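Local atomic coordinates of DNA methyltransferase (Nicotiana tabacum, PDB entry 4ONQ), a protein that probably transfers methyl groups to cytosine in DNA as a plant DRM-type methyltransferase, the catalytic domain present here holding the cofactor analogue sinefungin. Residues I13-P18 with E64-D69; H84-E89 with Y218-L223. The protein carries 5 engineered substitutions. All blocks are in the same frame, centred on the assembly; numbering follows the deposited sequence.

How the interactions relate
From the N terminus, the loop of residues 13-18 precedes strand 39-45 and is met again by strand 66-69, which closes interaction 1 at an outermost strand of the seven-stranded sheet. The chain then forms strand 79-84, and from its end interaction 2 reaches over 128 residues to the end of helix 213-220. The contacts therefore follow in series, neither nested nor crossed, with centres about 11 Å apart. They touch through Glu66 and His84, probably hydrogen-bonded, while Val68 packs on His219, Phe15 on Val88, and the carbonyl O of Gly16 on CE2 of Tyr218.

Interaction 1 of 2, residues I13-P18 with E64-D69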
loop_
_atom_site.group_PDB
_atom_site.type_symbol
_atom_site.label_atom_id
_atom_site.label_comp_id
_atom_site.label_asym_id
_atom_site.label_seq_id
_atom_site.Cartn_x
_atom_site.Cartn_y
_atom_site.Cartn_z
ATOM N N ILE A 13 -13.276 -2.853 -7.918
ATOM C CA ILE A 13 -13.310 -3.781 -6.846
ATOM C C ILE A 13 -12.570 -5.034 -7.166
ATOM O O ILE A 13 -12.658 -5.991 -6.466
ATOM C CB ILE A 13 -14.734 -4.068 -6.447
ATOM C CG1 ILE A 13 -15.562 -4.444 -7.662
ATOM C CG2 ILE A 13 -15.323 -2.843 -5.795
ATOM C CD1 ILE A 13 -16.815 -5.182 -7.302
ATOM N N GLY A 14 -11.838 -5.034 -8.249
ATOM C CA GLY A 14 -11.116 -6.224 -8.599
ATOM C C GLY A 14 -12.044 -7.396 -8.735
ATOM O O GLY A 14 -13.084 -7.284 -9.346
ATOM N N PHE A 15 -11.672 -8.512 -8.141
ATOM C CA PHE A 15 -12.479 -9.701 -8.169
ATOM C C PHE A 15 -13.387 -9.641 -7.001
ATOM O O PHE A 15 -14.092 -10.561 -6.735
ATOM C CB PHE A 15 -11.643 -10.945 -8.037
ATOM C CG PHE A 15 -10.732 -11.162 -9.170
ATOM C CD1 PHE A 15 -11.228 -11.388 -10.415
ATOM C CD2 PHE A 15 -9.385 -11.134 -8.994
ATOM C CE1 PHE A 15 -10.396 -11.584 -11.477
ATOM C CE2 PHE A 15 -8.538 -11.321 -10.047
ATOM C CZ PHE A 15 -9.045 -11.545 -11.292
ATOM N N GLY A 16 -13.316 -8.570 -6.255
ATOM C CA GLY A 16 -14.210 -8.419 -5.124
ATOM C C GLY A 16 -13.580 -7.697 -3.947
ATOM O O GLY A 16 -12.388 -7.831 -3.683
ATOM N N VAL A 17 -14.393 -6.920 -3.245
ATOM C CA VAL A 17 -13.964 -6.258 -2.022
ATOM C C VAL A 17 -14.957 -6.621 -0.918
ATOM O O VAL A 17 -16.126 -6.888 -1.201
ATOM C CB VAL A 17 -13.867 -4.723 -2.211
ATOM C CG1 VAL A 17 -12.735 -4.372 -3.172
ATOM C CG2 VAL A 17 -15.190 -4.154 -2.702
ATOM N N PRO A 18 -14.500 -6.639 0.344
ATOM C CA PRO A 18 -15.335 -7.138 1.441
ATOM C C PRO A 18 -16.603 -6.329 1.689
ATOM O O PRO A 18 -17.615 -6.875 2.126
ATOM C CB PRO A 18 -14.405 -7.023 2.656
ATOM C CG PRO A 18 -13.476 -5.939 2.309
ATOM C CD PRO A 18 -13.217 -6.118 0.843
ATOM N N GLU A 64 -3.456 -10.820 -16.175
ATOM C CA GLU A 64 -4.075 -9.534 -16.253
ATOM C C GLU A 64 -4.167 -8.954 -14.876
ATOM O O GLU A 64 -4.470 -9.642 -13.925
ATOM C CB GLU A 64 -5.474 -9.641 -16.809
ATOM C CG GLU A 64 -5.590 -9.958 -18.246
ATOM C CD GLU A 64 -6.908 -10.627 -18.530
ATOM O OE1 GLU A 64 -7.600 -10.976 -17.558
ATOM O OE2 GLU A 64 -7.261 -10.807 -19.709
ATOM N N PRO A 65 -3.943 -7.668 -14.781
ATOM C CA PRO A 65 -3.912 -7.024 -13.469
ATOM C C PRO A 65 -5.287 -6.994 -12.845
ATOM O O PRO A 65 -6.292 -7.059 -13.556
ATOM C CB PRO A 65 -3.455 -5.598 -13.789
ATOM C CG PRO A 65 -3.867 -5.384 -15.194
ATOM C CD PRO A 65 -3.677 -6.712 -15.868
ATOM N N GLU A 66 -5.314 -6.917 -11.521
ATOM C CA GLU A 66 -6.542 -6.749 -10.770
ATOM C C GLU A 66 -6.537 -5.327 -10.240
ATOM O O GLU A 66 -5.709 -4.967 -9.400
ATOM C CB GLU A 66 -6.611 -7.757 -9.620
ATOM C CG GLU A 66 -7.783 -7.537 -8.677
ATOM C CD GLU A 66 -7.876 -8.579 -7.571
ATOM O OE1 GLU A 66 -6.858 -9.243 -7.270
ATOM O OE2 GLU A 66 -8.980 -8.733 -7.001
ATOM N N PHE A 67 -7.445 -4.510 -10.761
ATOM C CA PHE A 67 -7.511 -3.108 -10.384
ATOM C C PHE A 67 -8.426 -2.920 -9.190
ATOM O O PHE A 67 -9.578 -3.347 -9.204
ATOM C CB PHE A 67 -7.997 -2.253 -11.551
ATOM C CG PHE A 67 -7.044 -2.218 -12.714
ATOM C CD1 PHE A 67 -5.840 -1.536 -12.618
ATOM C CD2 PHE A 67 -7.362 -2.851 -13.906
ATOM C CE1 PHE A 67 -4.964 -1.494 -13.685
ATOM C CE2 PHE A 67 -6.491 -2.818 -14.974
ATOM C CZ PHE A 67 -5.288 -2.138 -14.865
ATOM N N VAL A 68 -7.902 -2.284 -8.150
ATOM C CA VAL A 68 -8.692 -2.018 -6.955
ATOM C C VAL A 68 -8.334 -0.675 -6.306
ATOM O O VAL A 68 -7.171 -0.245 -6.296
ATOM C CB VAL A 68 -8.669 -3.219 -5.952
ATOM C CG1 VAL A 68 -7.458 -4.091 -6.179
ATOM C CG2 VAL A 68 -8.746 -2.752 -4.508
ATOM N N ASP A 69 -9.374 -0.001 -5.828
ATOM C CA ASP A 69 -9.253 1.283 -5.167
ATOM C C ASP A 69 -9.327 1.032 -3.670
ATOM O O ASP A 69 -10.253 0.379 -3.186
ATOM C CB ASP A 69 -10.401 2.198 -5.611
ATOM C CG ASP A 69 -10.179 3.651 -5.233
ATOM O OD1 ASP A 69 -9.586 3.921 -4.165
ATOM O OD2 ASP A 69 -10.603 4.529 -6.014
#
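Phe15 and Glu66 carry this contact, the backbone N of Phe15 giving a hydrogen bond of 2.9 Å to OE2 of Glu66. The bond is nearly straight, at 169°, and comes to the anti side of the carboxylate, somewhat out of its plane. Glu66 reaches that position because CG stands anti to the backbone N (chi1 173°) and the chain beyond it is extended. On the way, its CG passes 3.6 Å from Gly14 CA. The oxygen that takes the hydrogen bond also meets the ring, Glu66 OE2 lying 3.1 Å from Phe15 CD2 in an oblique approach, with ring and carboxylate planes inclined by 56°. The loop is a type II' beta turn from Ile13 to Gly16, closed by Gly16 N to Ile13 O at 2.7 Å, and it lies against strand 66-69, an outermost strand of the methyltransferase sheet, through a single bridge between Ile13 and Val68. Gly14 suits the turn with its positive phi, and any CB there would run into Glu66 OE2. The carboxylate is shared with the rest of the fold: Arg91 makes a salt bridge to OE2 and His84 a hydrogen bond to OE1, so both oxygens of this buried group are satisfied and its negative charge is probably stabilised. Away from this dense centre the packing thins. Ile13 turns its side chain away from the strand and stays clear of it, and the partly exposed Phe67 leads its ring away from the turn to meet Trp53 edge-to-face.

Interaction 2 of 2, residues H84-E89 with Y218-L223; sequences HNLPVE and YHLSVL
Where strand 79-84 ends, the chain runs on as a loop across the C-terminal end of helix 213-220, and Leu86, Pro87 and Val222 make the apolar seam between them. Val222 turns toward the loop and places its two methyls differently. CG1 stands anti to the carbonyl carbon (chi1 -56°) and lies against backbone, 3.6 Å from Pro87 O and equally far from Glu89 O. CG2, left between the backbone N and the carbonyl carbon, meets the Pro87 ring at CG, 3.6 Å away, the two side chains crossing obliquely. Replacing Val222 by an alanine would probably open a gap beside the Pro87 ring and take away the packing against both carbonyls. Leu86 spreads its fork: CD1 lies 3.9 Å from His219 O and 4.1 Å from Leu220 CD2, whereas CD2 comes within 3.9 Å of Leu223 CD2, the two leucines crossing at about a right angle. Leu220 and Leu223 both continue onto Leu309 of strand 309-312, and Leu86 also packs on Phe39 and Tyr41 of strand 39-45. No hydrogen bond joins the segments. Leu86 N gives a weak one to His84 ND1 at the imidazole edge, Ser221 OG bonds Tyr218 O from above the carbonyl plane and also Phe92 N, and His219 ND1 is held by Tyr41 OH. Val222 and Pro87 lie at the partly exposed side, Leu86 in the buried one. The loop thus closes over the end of a helix flanking the central sheet, as in the layered alpha/beta build of Rossmann-like class I methyltransferases.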
loop_
_atom_site.group_PDB
_atom_site.type_symbol
_atom_site.label_atom_id
_atom_site.label_comp_id
_atom_site.label_asym_id
_atom_site.label_seq_id
_atom_site.Cartn_x
_atom_site.Cartn_y
_atom_site.Cartn_z
ATOM N N HIS A 84 -0.841 -10.797 -9.957
ATOM C CA HIS A 84 -0.485 -11.885 -9.055
ATOM C C HIS A 84 -0.976 -13.248 -9.538
ATOM O O HIS A 84 -1.764 -13.338 -10.477
ATOM C CB HIS A 84 -1.009 -11.594 -7.648
ATOM C CG HIS A 84 -2.492 -11.412 -7.582
ATOM N ND1 HIS A 84 -3.362 -12.458 -7.360
ATOM C CD2 HIS A 84 -3.260 -10.304 -7.709
ATOM C CE1 HIS A 84 -4.601 -12.001 -7.349
ATOM N NE2 HIS A 84 -4.568 -10.699 -7.562
ATOM N N ASN A 85 -0.495 -14.302 -8.886
ATOM C CA ASN A 85 -0.901 -15.664 -9.208
ATOM C C ASN A 85 -1.515 -16.370 -7.998
ATOM O O ASN A 85 -1.423 -17.589 -7.861
ATOM C CB ASN A 85 0.286 -16.460 -9.760
ATOM C CG ASN A 85 1.413 -16.621 -8.746
ATOM O OD1 ASN A 85 1.402 -16.009 -7.674
ATOM N ND2 ASN A 85 2.403 -17.438 -9.091
ATOM N N LEU A 86 -2.139 -15.589 -7.124
ATOM C CA LEU A 86 -2.771 -16.112 -5.917
ATOM C C LEU A 86 -4.154 -16.630 -6.245
ATOM O O LEU A 86 -4.764 -16.193 -7.218
ATOM C CB LEU A 86 -2.918 -14.996 -4.880
ATOM C CG LEU A 86 -1.643 -14.256 -4.488
ATOM C CD1 LEU A 86 -1.965 -12.941 -3.783
ATOM C CD2 LEU A 86 -0.788 -15.148 -3.611
ATOM N N PRO A 87 -4.661 -17.565 -5.427
ATOM C CA PRO A 87 -6.082 -17.904 -5.510
ATOM C C PRO A 87 -6.907 -16.672 -5.169
ATOM O O PRO A 87 -6.465 -15.825 -4.390
ATOM C CB PRO A 87 -6.256 -18.990 -4.443
ATOM C CG PRO A 87 -5.042 -18.896 -3.573
ATOM C CD PRO A 87 -3.945 -18.400 -4.450
ATOM N N VAL A 88 -8.095 -16.580 -5.747
ATOM C CA VAL A 88 -8.893 -15.366 -5.680
ATOM C C VAL A 88 -10.106 -15.581 -4.769
ATOM O O VAL A 88 -10.752 -14.634 -4.313
ATOM C CB VAL A 88 -9.253 -14.900 -7.125
ATOM C CG1 VAL A 88 -10.592 -14.191 -7.199
ATOM C CG2 VAL A 88 -8.142 -14.007 -7.673
ATOM N N GLU A 89 -10.374 -16.839 -4.450
ATOM C CA GLU A 89 -11.536 -17.171 -3.635
ATOM C C GLU A 89 -11.163 -17.417 -2.176
ATOM O O GLU A 89 -10.007 -17.709 -1.860
ATOM C CB GLU A 89 -12.267 -18.379 -4.223
ATOM C CG GLU A 89 -12.795 -18.138 -5.629
ATOM C CD GLU A 89 -13.210 -19.418 -6.327
ATOM O OE1 GLU A 89 -13.694 -19.339 -7.477
ATOM O OE2 GLU A 89 -13.051 -20.502 -5.727
ATOM N N TYR A 218 -6.052 -8.214 2.435
ATOM C CA TYR A 218 -7.226 -8.853 1.856
ATOM C C TYR A 218 -6.808 -9.794 0.738
ATOM O O TYR A 218 -7.336 -10.900 0.628
ATOM C CB TYR A 218 -8.223 -7.822 1.332
ATOM C CG TYR A 218 -9.485 -8.423 0.746
ATOM C CD1 TYR A 218 -10.447 -9.012 1.561
ATOM C CD2 TYR A 218 -9.722 -8.386 -0.622
ATOM C CE1 TYR A 218 -11.606 -9.550 1.029
ATOM C CE2 TYR A 218 -10.875 -8.923 -1.162
ATOM C CZ TYR A 218 -11.812 -9.503 -0.335
ATOM O OH TYR A 218 -12.959 -10.037 -0.881
ATOM N N HIS A 219 -5.853 -9.373 -0.088
ATOM C CA HIS A 219 -5.378 -10.292 -1.129
ATOM C C HIS A 219 -4.539 -11.475 -0.610
ATOM O O HIS A 219 -4.690 -12.602 -1.082
ATOM C CB HIS A 219 -4.645 -9.542 -2.239
ATOM C CG HIS A 219 -5.477 -8.485 -2.892
ATOM N ND1 HIS A 219 -4.931 -7.387 -3.521
ATOM C CD2 HIS A 219 -6.821 -8.349 -2.997
ATOM C CE1 HIS A 219 -5.901 -6.624 -3.990
ATOM N NE2 HIS A 219 -7.057 -7.186 -3.688
ATOM N N LEU A 220 -3.668 -11.224 0.365
ATOM C CA LEU A 220 -2.758 -12.254 0.863
ATOM C C LEU A 220 -3.423 -13.219 1.839
ATOM O O LEU A 220 -2.828 -14.224 2.216
ATOM C CB LEU A 220 -1.541 -11.618 1.544
ATOM C CG LEU A 220 -0.632 -10.725 0.698
ATOM C CD1 LEU A 220 0.517 -10.147 1.532
ATOM C CD2 LEU A 220 -0.089 -11.495 -0.487
ATOM N N SER A 221 -4.647 -12.911 2.255
ATOM C CA SER A 221 -5.312 -13.692 3.297
ATOM C C SER A 221 -5.470 -15.162 2.910
ATOM O O SER A 221 -5.493 -16.035 3.773
ATOM C CB SER A 221 -6.676 -13.092 3.635
ATOM O OG SER A 221 -7.564 -13.205 2.543
ATOM N N VAL A 222 -5.558 -15.423 1.609
ATOM C CA VAL A 222 -5.654 -16.783 1.086
ATOM C C VAL A 222 -4.428 -17.629 1.428
ATOM O O VAL A 222 -4.455 -18.851 1.297
ATOM C CB VAL A 222 -5.820 -16.789 -0.449
ATOM C CG1 VAL A 222 -7.031 -15.966 -0.862
ATOM C CG2 VAL A 222 -4.557 -16.261 -1.122
ATOM N N LEU A 223 -3.353 -16.980 1.866
ATOM C CA LEU A 223 -2.115 -17.688 2.166
ATOM C C LEU A 223 -2.111 -18.317 3.550
ATOM O O LEU A 223 -1.306 -19.207 3.820
ATOM C CB LEU A 223 -0.910 -16.758 2.038
ATOM C CG LEU A 223 -0.627 -16.204 0.649
ATOM C CD1 LEU A 223 0.684 -15.421 0.657
ATOM C CD2 LEU A 223 -0.585 -17.335 -0.363
#